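Microcompartments protein (Halothece sp. PCC 7418, PDB 5VGU) probably builds part of the beta-carboxysome shell, as a CcmK4-type BMC-domain subunit that assembles into hexamers. Local coordinates at residues 40-45 against 72-77. Residues are numbered along the deposited sequence; the frame is centred on the assembly and turned at random.
Sequences SARFTI and ALETWV
Arg42 NH1 lies 3.7 Å from Glu74 OE1, a long salt bridge in which the oxygen stands off the guanidinium plane, where opposite charges can attract but a directed hydrogen bond cannot form. Carboxylate and guanidinium are instead stacked, their planes only 6° apart. Glutamate suits this place because it offers methylenes as well as a flat acid: CB sits over the centre of one guanidinium face, 3.7 Å from CZ, and a bend in the chain (chi2 -77°) brings the carboxylate over the NH1 end of the same face. Thr75 serves two sides, its methyl CG2 approaching Arg42 NH2 obliquely at 3.8 Å while its OG1 bonds to Tyr69 O of a neighbouring subunit.

Strand 5-12 runs between strands 42-49 and 72-79, and a long, flexible arginine suits the task of reaching across it. From that middle strand Glu10 forms a salt bridge with Arg42 NH2, and opposite it Glu74 and Thr75 make a classic beta bulge. Cutting Arg42 back to an alanine is likely to leave Glu10 without this salt-bridge partner and Glu74 without the flat surface it packs on. Beside a subunit interface of the BMC fold, one arginine thus combines a salt bridge to Glu10 with a stacked, weakly electrostatic contact to Glu74.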
ATOM      1  N   SER A  40      -6.668   1.357   2.312  1.00 21.80           N
ATOM      2  CA  SER A  40      -7.940   1.971   1.925  1.00 25.80           C
ATOM      3  C   SER A  40      -8.438   2.963   2.973  1.00 20.13           C
ATOM      4  O   SER A  40      -9.641   3.089   3.211  1.00 23.31           O
ATOM      5  CB  SER A  40      -8.996   0.903   1.653  1.00 28.14           C
ATOM      6  OG  SER A  40      -8.618   0.168   0.508  1.00 36.63           O
ATOM      7  N   ALA A  41      -7.498   3.678   3.587  1.00 18.23           N
ATOM      8  CA  ALA A  41      -7.759   4.677   4.619  1.00 18.99           C
ATOM      9  C   ALA A  41      -8.481   4.091   5.820  1.00 19.37           C
ATOM     10  O   ALA A  41      -9.143   4.822   6.556  1.00 22.73           O
ATOM     11  CB  ALA A  41      -8.540   5.881   4.071  1.00 23.00           C
ATOM     12  N   ARG A  42      -8.360   2.785   6.048  1.00 18.21           N
ATOM     13  CA  ARG A  42      -8.879   2.169   7.262  1.00 16.57           C
ATOM     14  C   ARG A  42      -7.743   1.965   8.267  1.00 17.48           C
ATOM     15  O   ARG A  42      -6.590   1.699   7.890  1.00 17.40           O
ATOM     16  CB  ARG A  42      -9.601   0.865   6.927  1.00 21.02           C
ATOM     17  CG  ARG A  42     -10.976   1.186   6.331  1.00 21.00           C
ATOM     18  CD  ARG A  42     -11.661   0.016   5.682  1.00 22.22           C
ATOM     19  NE  ARG A  42     -11.843  -1.113   6.586  1.00 23.16           N
ATOM     20  CZ  ARG A  42     -12.844  -1.977   6.487  1.00 20.63           C
ATOM     21  NH1 ARG A  42     -13.771  -1.831   5.548  1.00 22.80           N
ATOM     22  NH2 ARG A  42     -12.929  -2.981   7.329  1.00 21.40           N
ATOM     23  N   PHE A  43      -8.071   2.163   9.544  1.00 18.09           N
ATOM     24  CA  PHE A  43      -7.118   2.107  10.642  1.00 14.59           C
ATOM     25  C   PHE A  43      -7.709   1.218  11.728  1.00 16.70           C
ATOM     26  O   PHE A  43      -8.900   1.315  12.038  1.00 18.40           O
ATOM     27  CB  PHE A  43      -6.817   3.489  11.201  1.00 16.95           C
ATOM     28  CG  PHE A  43      -6.088   4.392  10.232  1.00 15.41           C
ATOM     29  CD1 PHE A  43      -6.775   5.097   9.273  1.00 15.07           C
ATOM     30  CD2 PHE A  43      -4.717   4.499  10.284  1.00 17.65           C
ATOM     31  CE1 PHE A  43      -6.113   5.907   8.376  1.00 18.11           C
ATOM     32  CE2 PHE A  43      -4.041   5.336   9.394  1.00 18.97           C
ATOM     33  CZ  PHE A  43      -4.743   6.030   8.445  1.00 18.46           C
ATOM     34  N   THR A  44      -6.879   0.337  12.275  1.00 16.57           N
ATOM     35  CA  THR A  44      -7.267  -0.603  13.318  1.00 15.81           C
ATOM     36  C   THR A  44      -6.550  -0.239  14.608  1.00 16.20           C
ATOM     37  O   THR A  44      -5.344   0.007  14.595  1.00 20.23           O
ATOM     38  CB  THR A  44      -6.897  -2.056  12.939  1.00 17.06           C
ATOM     39  OG1 THR A  44      -7.238  -2.325  11.576  1.00 18.91           O
ATOM     40  CG2 THR A  44      -7.576  -3.058  13.834  1.00 18.57           C
ATOM     41  N   ILE A  45      -7.260  -0.258  15.734  1.00 18.98           N
ATOM     42  CA  ILE A  45      -6.604  -0.109  17.026  1.00 15.73           C
ATOM     43  C   ILE A  45      -6.891  -1.353  17.858  1.00 16.48           C
ATOM     44  O   ILE A  45      -7.913  -2.018  17.677  1.00 16.44           O
ATOM     45  CB  ILE A  45      -7.024   1.167  17.781  1.00 16.08           C
ATOM     46  CG1 ILE A  45      -8.559   1.332  17.795  1.00 19.87           C
ATOM     47  CG2 ILE A  45      -6.318   2.389  17.171  1.00 16.69           C
ATOM     48  CD1 ILE A  45      -9.036   2.474  18.658  1.00 18.73           C
ATOM     49  N   ALA A  72     -16.297   6.634   9.960  1.00 22.44           N
ATOM     50  CA  ALA A  72     -17.207   5.501   9.956  1.00 24.13           C
ATOM     51  C   ALA A  72     -16.596   4.359  10.746  1.00 22.78           C
ATOM     52  O   ALA A  72     -15.391   4.091  10.660  1.00 21.44           O
ATOM     53  CB  ALA A  72     -17.542   5.022   8.527  1.00 24.47           C
ATOM     54  N   LEU A  73     -17.435   3.704  11.522  1.00 20.93           N
ATOM     55  CA  LEU A  73     -17.046   2.488  12.216  1.00 20.02           C
ATOM     56  C   LEU A  73     -17.249   1.323  11.251  1.00 22.82           C
ATOM     57  O   LEU A  73     -18.376   1.070  10.814  1.00 23.70           O
ATOM     58  CB  LEU A  73     -17.887   2.310  13.477  1.00 20.90           C
ATOM     59  CG  LEU A  73     -17.701   0.982  14.198  1.00 21.68           C
ATOM     60  CD1 LEU A  73     -16.299   0.903  14.776  1.00 25.37           C
ATOM     61  CD2 LEU A  73     -18.772   0.796  15.263  1.00 22.14           C
ATOM     62  N   GLU A  74     -16.167   0.625  10.905  1.00 19.24           N
ATOM     63  CA  GLU A  74     -16.282  -0.471   9.943  1.00 19.48           C
ATOM     64  C   GLU A  74     -16.487  -1.829  10.602  1.00 20.84           C
ATOM     65  O   GLU A  74     -17.278  -2.637  10.107  1.00 20.58           O
ATOM     66  CB  GLU A  74     -15.034  -0.525   9.051  1.00 20.99           C
ATOM     67  CG  GLU A  74     -14.790   0.754   8.273  1.00 24.36           C
ATOM     68  CD  GLU A  74     -15.727   0.886   7.076  1.00 29.46           C
ATOM     69  OE1 GLU A  74     -16.655   0.062   6.925  1.00 28.94           O
ATOM     70  OE2 GLU A  74     -15.530   1.819   6.285  1.00 33.19           O
ATOM     71  N   THR A  75     -15.767  -2.127  11.682  1.00 19.87           N
ATOM     72  CA  THR A  75     -15.757  -3.491  12.211  1.00 18.45           C
ATOM     73  C   THR A  75     -15.075  -3.472  13.570  1.00 18.72           C
ATOM     74  O   THR A  75     -14.230  -2.612  13.842  1.00 19.54           O
ATOM     75  CB  THR A  75     -15.055  -4.459  11.223  1.00 18.51           C
ATOM     76  OG1 THR A  75     -15.007  -5.802  11.741  1.00 19.64           O
ATOM     77  CG2 THR A  75     -13.633  -3.964  10.882  1.00 19.67           C
ATOM     78  N   TRP A  76     -15.484  -4.392  14.440  1.00 20.04           N
ATOM     79  CA  TRP A  76     -14.879  -4.501  15.764  1.00 20.13           C
ATOM     80  C   TRP A  76     -15.144  -5.894  16.321  1.00 18.00           C
ATOM     81  O   TRP A  76     -16.043  -6.611  15.871  1.00 17.25           O
ATOM     82  CB  TRP A  76     -15.403  -3.420  16.730  1.00 22.24           C
ATOM     83  CG  TRP A  76     -16.864  -3.560  17.076  1.00 20.14           C
ATOM     84  CD1 TRP A  76     -17.922  -2.991  16.417  1.00 24.37           C
ATOM     85  CD2 TRP A  76     -17.425  -4.291  18.175  1.00 21.78           C
ATOM     86  NE1 TRP A  76     -19.109  -3.329  17.044  1.00 22.82           N
ATOM     87  CE2 TRP A  76     -18.824  -4.127  18.119  1.00 24.06           C
ATOM     88  CE3 TRP A  76     -16.880  -5.066  19.201  1.00 23.53           C
ATOM     89  CZ2 TRP A  76     -19.678  -4.723  19.038  1.00 26.88           C
ATOM     90  CZ3 TRP A  76     -17.736  -5.655  20.117  1.00 25.57           C
ATOM     91  CH2 TRP A  76     -19.116  -5.474  20.026  1.00 27.99           C
ATOM     92  N   VAL A  77     -14.337  -6.271  17.309  1.00 18.30           N
ATOM     93  CA  VAL A  77     -14.506  -7.555  17.973  1.00 18.51           C
ATOM     94  C   VAL A  77     -13.880  -7.479  19.356  1.00 18.91           C
ATOM     95  O   VAL A  77     -12.959  -6.697  19.602  1.00 18.15           O
ATOM     96  CB  VAL A  77     -13.902  -8.718  17.137  1.00 18.67           C
ATOM     97  CG1 VAL A  77     -12.390  -8.783  17.264  1.00 17.06           C
ATOM     98  CG2 VAL A  77     -14.528 -10.038  17.580  1.00 21.41           C
TER